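Long-range contact in foldase protein PrsA 2 (Bacillus anthracis, PDB 6VJ4), which catalyses cis-trans isomerisation of peptidyl-prolyl bonds and helps secreted proteins, among them the protective antigen, to fold after export from the cell: residues Y42-V53 with K80-K91. Residues are numbered along the deposited sequence; the frame is centred on the assembly and turned at random.
Sequences YKVSDDDVDKEV and KNQIKFKLSMNK
Val49 drops as a knob into a hole made by Lys80, Ile83, Lys84 and Leu87, the central fitting where the first turns of helix 46-60 pack across helix 76-95 in an all-helical part of the foldase, apart from its PpiC-type isomerase sheet. The segment axes pass 9.3 Å apart at 115°, and the apolar centre between them is filled by valine, isoleucine and leucine. Val49 CG1 lies 3.7 Å from Lys80 CG, while CG2 rests on CA and CB of Lys84. One turn on, Val53 CG2 meets Ile83 CD1 at 3.6 Å. Ile83 uses both branches: its CG2, swung to the far side from the backbone N, lies against CB and CG of Glu52. Val44, in the loop before the helix, crosses Leu87 at about a right angle, its CG1 touching Leu87 CD1.

Lysines suit the margins, where their methylenes cover apolar neighbours and their amino groups find acids or carbonyls. Glu52 is bent at chi2 (67°), and Lys86 NZ approaches its OE2 from above the carboxylate plane, in a salt bridge with a 3.0 Å hydrogen bond; Lys80 NZ makes a longer one, 3.5 Å, to Asp50 OD1. A water accepts from Lys84 NZ and donates to Val44 O and Asp46 OD1, tying the loop and first helical turn to helix 76-95.

Polar groups also fasten the loop. Ser45 OG N-caps the helix by accepting from Asp48 N. Small Ser88 lets the chain come close, its OG 2.8 Å from Tyr42 O but also near Lys84 O, while Tyr42 OH bonds Glu233. Fully extended, Lys91 donates from NZ to Lys43 O, 2.7 Å away and in the carbonyl plane.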
ATOM      1  N   TYR A  42     -13.221   1.590   9.589  1.00 53.41           N
ATOM      2  CA  TYR A  42     -14.578   1.152  10.012  1.00 51.84           C
ATOM      3  C   TYR A  42     -14.435   0.218  11.213  1.00 52.93           C
ATOM      4  O   TYR A  42     -14.468  -1.015  11.049  1.00 50.31           O
ATOM      5  CB  TYR A  42     -15.296   0.533   8.816  1.00 49.69           C
ATOM      6  CG  TYR A  42     -15.393   1.473   7.643  1.00 52.03           C
ATOM      7  CD1 TYR A  42     -16.375   2.450   7.599  1.00 51.54           C
ATOM      8  CD2 TYR A  42     -14.478   1.425   6.605  1.00 51.21           C
ATOM      9  CE1 TYR A  42     -16.463   3.337   6.541  1.00 53.00           C
ATOM     10  CE2 TYR A  42     -14.560   2.297   5.532  1.00 55.11           C
ATOM     11  CZ  TYR A  42     -15.557   3.259   5.501  1.00 53.59           C
ATOM     12  OH  TYR A  42     -15.660   4.133   4.457  1.00 57.90           O
ATOM     13  N   LYS A  43     -14.340   0.825  12.393  1.00 51.97           N
ATOM     14  CA  LYS A  43     -14.065   0.101  13.661  1.00 57.19           C
ATOM     15  C   LYS A  43     -15.274  -0.711  14.127  1.00 57.51           C
ATOM     16  O   LYS A  43     -16.407  -0.192  14.107  1.00 54.05           O
ATOM     17  CB  LYS A  43     -13.633   1.090  14.750  1.00 62.31           C
ATOM     18  CG  LYS A  43     -12.230   1.656  14.570  1.00 68.26           C
ATOM     19  CD  LYS A  43     -11.821   2.656  15.627  1.00 73.99           C
ATOM     20  CE  LYS A  43     -10.335   2.950  15.605  1.00 79.73           C
ATOM     21  NZ  LYS A  43      -9.868   3.360  14.259  1.00 77.66           N
ATOM     22  N   VAL A  44     -14.991  -1.944  14.545  1.00 53.66           N
ATOM     23  CA  VAL A  44     -15.974  -2.891  15.141  1.00 54.75           C
ATOM     24  C   VAL A  44     -15.348  -3.386  16.452  1.00 57.06           C
ATOM     25  O   VAL A  44     -14.117  -3.596  16.465  1.00 55.86           O
ATOM     26  CB  VAL A  44     -16.296  -4.039  14.169  1.00 56.13           C
ATOM     27  CG1 VAL A  44     -17.201  -5.087  14.797  1.00 58.02           C
ATOM     28  CG2 VAL A  44     -16.895  -3.511  12.873  1.00 55.50           C
ATOM     29  N   SER A  45     -16.147  -3.515  17.514  1.00 59.96           N
ATOM     30  CA  SER A  45     -15.633  -3.942  18.844  1.00 62.70           C
ATOM     31  C   SER A  45     -15.249  -5.425  18.825  1.00 63.32           C
ATOM     32  O   SER A  45     -15.909  -6.198  18.102  1.00 61.97           O
ATOM     33  CB  SER A  45     -16.656  -3.687  19.919  1.00 62.61           C
ATOM     34  OG  SER A  45     -17.785  -4.532  19.744  1.00 60.97           O
ATOM     35  N   ASP A  46     -14.238  -5.802  19.613  1.00 68.88           N
ATOM     36  CA  ASP A  46     -13.835  -7.232  19.723  1.00 70.90           C
ATOM     37  C   ASP A  46     -15.025  -8.033  20.265  1.00 70.15           C
ATOM     38  O   ASP A  46     -15.120  -9.230  19.937  1.00 64.85           O
ATOM     39  CB  ASP A  46     -12.589  -7.408  20.596  1.00 78.19           C
ATOM     40  CG  ASP A  46     -11.292  -7.018  19.909  1.00 82.85           C
ATOM     41  OD1 ASP A  46     -11.207  -7.179  18.675  1.00 89.51           O
ATOM     42  OD2 ASP A  46     -10.377  -6.554  20.614  1.00 89.60           O
ATOM     43  N   ASP A  47     -15.893  -7.392  21.058  1.00 68.52           N
ATOM     44  CA  ASP A  47     -17.100  -8.076  21.595  1.00 69.32           C
ATOM     45  C   ASP A  47     -17.985  -8.503  20.417  1.00 69.84           C
ATOM     46  O   ASP A  47     -18.431  -9.668  20.409  1.00 69.33           O
ATOM     47  CB  ASP A  47     -17.880  -7.192  22.571  1.00 73.83           C
ATOM     48  CG  ASP A  47     -17.170  -6.896  23.886  1.00 78.64           C
ATOM     49  OD1 ASP A  47     -16.102  -7.491  24.131  1.00 83.37           O
ATOM     50  OD2 ASP A  47     -17.695  -6.071  24.659  1.00 80.73           O
ATOM     51  N   ASP A  48     -18.214  -7.594  19.459  1.00 66.93           N
ATOM     52  CA  ASP A  48     -19.057  -7.896  18.269  1.00 65.83           C
ATOM     53  C   ASP A  48     -18.389  -8.999  17.436  1.00 60.46           C
ATOM     54  O   ASP A  48     -19.118  -9.864  16.925  1.00 59.67           O
ATOM     55  CB  ASP A  48     -19.289  -6.654  17.401  1.00 69.78           C
ATOM     56  CG  ASP A  48     -20.025  -5.518  18.094  1.00 75.87           C
ATOM     57  OD1 ASP A  48     -20.309  -5.648  19.303  1.00 82.12           O
ATOM     58  OD2 ASP A  48     -20.303  -4.505  17.418  1.00 79.10           O
ATOM     59  N   VAL A  49     -17.060  -8.947  17.297  1.00 59.31           N
ATOM     60  CA  VAL A  49     -16.294  -9.954  16.498  1.00 59.14           C
ATOM     61  C   VAL A  49     -16.419 -11.322  17.178  1.00 61.33           C
ATOM     62  O   VAL A  49     -16.765 -12.301  16.479  1.00 58.37           O
ATOM     63  CB  VAL A  49     -14.814  -9.552  16.333  1.00 60.10           C
ATOM     64  CG1 VAL A  49     -13.982 -10.683  15.742  1.00 62.78           C
ATOM     65  CG2 VAL A  49     -14.650  -8.283  15.504  1.00 62.11           C
ATOM     66  N   ASP A  50     -16.141 -11.376  18.486  1.00 64.15           N
ATOM     67  CA  ASP A  50     -16.190 -12.645  19.263  1.00 67.99           C
ATOM     68  C   ASP A  50     -17.607 -13.224  19.209  1.00 67.45           C
ATOM     69  O   ASP A  50     -17.726 -14.456  19.085  1.00 63.95           O
ATOM     70  CB  ASP A  50     -15.701 -12.429  20.700  1.00 74.09           C
ATOM     71  CG  ASP A  50     -14.231 -12.045  20.803  1.00 78.66           C
ATOM     72  OD1 ASP A  50     -13.491 -12.263  19.818  1.00 78.12           O
ATOM     73  OD2 ASP A  50     -13.835 -11.523  21.866  1.00 80.84           O
ATOM     74  N   LYS A  51     -18.640 -12.375  19.270  1.00 67.04           N
ATOM     75  CA  LYS A  51     -20.036 -12.887  19.214  1.00 70.75           C
ATOM     76  C   LYS A  51     -20.274 -13.572  17.864  1.00 69.52           C
ATOM     77  O   LYS A  51     -20.934 -14.629  17.847  1.00 71.68           O
ATOM     78  CB  LYS A  51     -21.054 -11.766  19.453  1.00 76.88           C
ATOM     79  CG  LYS A  51     -22.504 -12.160  19.199  1.00 82.48           C
ATOM     80  CD  LYS A  51     -23.530 -11.223  19.809  1.00 87.83           C
ATOM     81  CE  LYS A  51     -23.579 -11.300  21.321  1.00 92.56           C
ATOM     82  NZ  LYS A  51     -24.622 -10.411  21.887  1.00 96.56           N
ATOM     83  N   GLU A  52     -19.751 -12.993  16.779  1.00 67.39           N
ATOM     84  CA  GLU A  52     -19.941 -13.586  15.428  1.00 68.35           C
ATOM     85  C   GLU A  52     -19.138 -14.892  15.353  1.00 65.38           C
ATOM     86  O   GLU A  52     -19.616 -15.838  14.700  1.00 64.55           O
ATOM     87  CB  GLU A  52     -19.523 -12.589  14.342  1.00 70.76           C
ATOM     88  CG  GLU A  52     -19.932 -12.999  12.935  1.00 73.48           C
ATOM     89  CD  GLU A  52     -21.431 -13.004  12.668  1.00 74.09           C
ATOM     90  OE1 GLU A  52     -22.184 -12.471  13.507  1.00 75.30           O
ATOM     91  OE2 GLU A  52     -21.840 -13.547  11.621  1.00 79.63           O
ATOM     92  N   VAL A  53     -17.972 -14.933  16.008  1.00 63.77           N
ATOM     93  CA  VAL A  53     -17.117 -16.162  16.028  1.00 63.36           C
ATOM     94  C   VAL A  53     -17.864 -17.270  16.779  1.00 63.19           C
ATOM     95  O   VAL A  53     -17.873 -18.411  16.278  1.00 59.29           O
ATOM     96  CB  VAL A  53     -15.738 -15.907  16.670  1.00 65.08           C
ATOM     97  CG1 VAL A  53     -15.039 -17.209  17.037  1.00 67.34           C
ATOM     98  CG2 VAL A  53     -14.839 -15.046  15.791  1.00 65.13           C
ATOM     99  N   LYS A  80     -11.085 -15.392  12.909  1.00 58.96           N
ATOM    100  CA  LYS A  80     -11.447 -14.153  13.649  1.00 58.16           C
ATOM    101  C   LYS A  80     -11.072 -12.927  12.806  1.00 60.10           C
ATOM    102  O   LYS A  80     -11.929 -12.025  12.661  1.00 54.56           O
ATOM    103  CB  LYS A  80     -10.755 -14.123  15.016  1.00 63.12           C
ATOM    104  CG  LYS A  80     -11.096 -12.917  15.881  1.00 67.51           C
ATOM    105  CD  LYS A  80     -10.435 -12.908  17.242  1.00 70.37           C
ATOM    106  CE  LYS A  80     -10.752 -11.649  18.025  1.00 71.40           C
ATOM    107  NZ  LYS A  80     -10.103 -11.643  19.357  1.00 75.21           N
ATOM    108  N   ASN A  81      -9.847 -12.892  12.270  1.00 59.77           N
ATOM    109  CA  ASN A  81      -9.415 -11.745  11.426  1.00 61.18           C
ATOM    110  C   ASN A  81     -10.315 -11.637  10.192  1.00 58.19           C
ATOM    111  O   ASN A  81     -10.531 -10.498   9.742  1.00 53.80           O
ATOM    112  CB  ASN A  81      -7.943 -11.830  11.013  1.00 64.90           C
ATOM    113  CG  ASN A  81      -6.995 -11.408  12.114  1.00 70.09           C
ATOM    114  OD1 ASN A  81      -7.415 -10.833  13.117  1.00 72.92           O
ATOM    115  ND2 ASN A  81      -5.710 -11.665  11.926  1.00 73.76           N
ATOM    116  N   GLN A  82     -10.824 -12.764   9.676  1.00 57.32           N
ATOM    117  CA  GLN A  82     -11.703 -12.719   8.472  1.00 59.43           C
ATOM    118  C   GLN A  82     -13.086 -12.194   8.888  1.00 57.60           C
ATOM    119  O   GLN A  82     -13.718 -11.487   8.076  1.00 57.51           O
ATOM    120  CB  GLN A  82     -11.827 -14.088   7.791  1.00 63.11           C
ATOM    121  CG  GLN A  82     -10.502 -14.732   7.383  1.00 67.99           C
ATOM    122  CD  GLN A  82      -9.625 -13.890   6.488  1.00 72.16           C
ATOM    123  OE1 GLN A  82      -9.607 -12.664   6.559  1.00 78.64           O
ATOM    124  NE2 GLN A  82      -8.844 -14.557   5.653  1.00 75.77           N
ATOM    125  N   ILE A  83     -13.533 -12.549  10.098  1.00 54.94           N
ATOM    126  CA  ILE A  83     -14.839 -12.063  10.634  1.00 56.34           C
ATOM    127  C   ILE A  83     -14.711 -10.562  10.932  1.00 55.01           C
ATOM    128  O   ILE A  83     -15.636  -9.806  10.569  1.00 52.04           O
ATOM    129  CB  ILE A  83     -15.275 -12.877  11.868  1.00 58.58           C
ATOM    130  CG1 ILE A  83     -15.753 -14.274  11.459  1.00 60.38           C
ATOM    131  CG2 ILE A  83     -16.339 -12.135  12.666  1.00 60.59           C
ATOM    132  CD1 ILE A  83     -16.480 -15.034  12.546  1.00 63.38           C
ATOM    133  N   LYS A  84     -13.602 -10.153  11.553  1.00 52.86           N
ATOM    134  CA  LYS A  84     -13.360  -8.715  11.836  1.00 55.09           C
ATOM    135  C   LYS A  84     -13.460  -7.946  10.511  1.00 54.48           C
ATOM    136  O   LYS A  84     -14.124  -6.888  10.490  1.00 52.77           O
ATOM    137  CB  LYS A  84     -12.004  -8.549  12.531  1.00 58.04           C
ATOM    138  CG  LYS A  84     -11.588  -7.122  12.872  1.00 63.23           C
ATOM    139  CD  LYS A  84     -10.261  -7.063  13.617  1.00 67.33           C
ATOM    140  CE  LYS A  84      -9.713  -5.662  13.787  1.00 73.80           C
ATOM    141  NZ  LYS A  84     -10.629  -4.793  14.566  1.00 76.68           N
ATOM    142  N   PHE A  85     -12.878  -8.488   9.437  1.00 52.77           N
ATOM    143  CA  PHE A  85     -12.920  -7.822   8.108  1.00 53.85           C
ATOM    144  C   PHE A  85     -14.363  -7.760   7.587  1.00 55.23           C
ATOM    145  O   PHE A  85     -14.799  -6.667   7.150  1.00 51.74           O
ATOM    146  CB  PHE A  85     -12.011  -8.539   7.108  1.00 56.00           C
ATOM    147  CG  PHE A  85     -12.083  -7.980   5.710  1.00 58.08           C
ATOM    148  CD1 PHE A  85     -11.464  -6.778   5.395  1.00 60.03           C
ATOM    149  CD2 PHE A  85     -12.784  -8.642   4.713  1.00 59.40           C
ATOM    150  CE1 PHE A  85     -11.537  -6.259   4.111  1.00 63.06           C
ATOM    151  CE2 PHE A  85     -12.853  -8.122   3.429  1.00 60.83           C
ATOM    152  CZ  PHE A  85     -12.231  -6.933   3.130  1.00 62.07           C
ATOM    153  N   LYS A  86     -15.079  -8.888   7.631  1.00 52.12           N
ATOM    154  CA  LYS A  86     -16.478  -8.941   7.120  1.00 55.75           C
ATOM    155  C   LYS A  86     -17.334  -7.882   7.829  1.00 54.28           C
ATOM    156  O   LYS A  86     -18.047  -7.127   7.129  1.00 51.38           O
ATOM    157  CB  LYS A  86     -17.102 -10.322   7.337  1.00 58.94           C
ATOM    158  CG  LYS A  86     -18.483 -10.486   6.712  1.00 66.22           C
ATOM    159  CD  LYS A  86     -19.280 -11.665   7.235  1.00 75.13           C
ATOM    160  CE  LYS A  86     -19.690 -11.501   8.684  1.00 78.83           C
ATOM    161  NZ  LYS A  86     -20.627 -12.566   9.114  1.00 85.37           N
ATOM    162  N   LEU A  87     -17.273  -7.839   9.163  1.00 50.65           N
ATOM    163  CA  LEU A  87     -18.092  -6.876   9.950  1.00 52.16           C
ATOM    164  C   LEU A  87     -17.674  -5.441   9.613  1.00 52.10           C
ATOM    165  O   LEU A  87     -18.572  -4.579   9.500  1.00 50.59           O
ATOM    166  CB  LEU A  87     -17.937  -7.160  11.446  1.00 53.04           C
ATOM    167  CG  LEU A  87     -18.542  -8.477  11.931  1.00 54.69           C
ATOM    168  CD1 LEU A  87     -18.257  -8.691  13.408  1.00 55.94           C
ATOM    169  CD2 LEU A  87     -20.039  -8.527  11.667  1.00 55.58           C
ATOM    170  N   SER A  88     -16.373  -5.183   9.477  1.00 48.89           N
ATOM    171  CA  SER A  88     -15.915  -3.808   9.136  1.00 50.24           C
ATOM    172  C   SER A  88     -16.381  -3.429   7.731  1.00 50.61           C
ATOM    173  O   SER A  88     -16.771  -2.284   7.492  1.00 48.55           O
ATOM    174  CB  SER A  88     -14.429  -3.678   9.292  1.00 50.59           C
ATOM    175  OG  SER A  88     -14.076  -3.796  10.659  1.00 49.82           O
HETATM  176  N   MSE A  89     -16.364  -4.405   6.817  1.00 48.86           N
HETATM  177  CA  MSE A  89     -16.805  -4.181   5.450  1.00 53.57           C
HETATM  178  C   MSE A  89     -18.309  -3.912   5.433  1.00 51.09           C
HETATM  179  O   MSE A  89     -18.771  -3.036   4.705  1.00 51.14           O
HETATM  180  CB  MSE A  89     -16.455  -5.390   4.579  1.00 58.18           C
HETATM  181  CG  MSE A  89     -16.506  -5.119   3.097  1.00 67.61           C
HETATM  182 SE   MSE A  89     -15.309  -3.643   2.626  1.00 80.91          SE
HETATM  183  CE  MSE A  89     -13.802  -4.252   1.542  1.00 83.64           C
ATOM    184  N   ASN A  90     -19.063  -4.675   6.235  1.00 50.25           N
ATOM    185  CA  ASN A  90     -20.503  -4.498   6.322  1.00 50.84           C
ATOM    186  C   ASN A  90     -20.810  -3.082   6.807  1.00 50.61           C
ATOM    187  O   ASN A  90     -21.749  -2.468   6.272  1.00 46.19           O
ATOM    188  CB  ASN A  90     -21.176  -5.504   7.261  1.00 54.30           C
ATOM    189  CG  ASN A  90     -21.271  -6.900   6.683  1.00 56.15           C
ATOM    190  OD1 ASN A  90     -20.906  -7.128   5.531  1.00 57.01           O
ATOM    191  ND2 ASN A  90     -21.781  -7.832   7.472  1.00 60.13           N
ATOM    192  N   LYS A  91     -20.049  -2.604   7.793  1.00 46.91           N
ATOM    193  CA  LYS A  91     -20.253  -1.244   8.354  1.00 46.54           C
ATOM    194  C   LYS A  91     -19.908  -0.206   7.280  1.00 44.53           C
ATOM    195  O   LYS A  91     -20.647   0.797   7.170  1.00 44.31           O
ATOM    196  CB  LYS A  91     -19.406  -1.062   9.619  1.00 48.62           C
ATOM    197  CG  LYS A  91     -19.562   0.276  10.325  1.00 51.58           C
ATOM    198  CD  LYS A  91     -18.667   0.431  11.540  1.00 55.97           C
ATOM    199  CE  LYS A  91     -18.793   1.789  12.201  1.00 59.97           C
ATOM    200  NZ  LYS A  91     -17.877   1.930  13.356  1.00 63.32           N
TER
HETATM  201  O   HOH W   1     -12.100  -5.569  16.760  0.50 44.22           O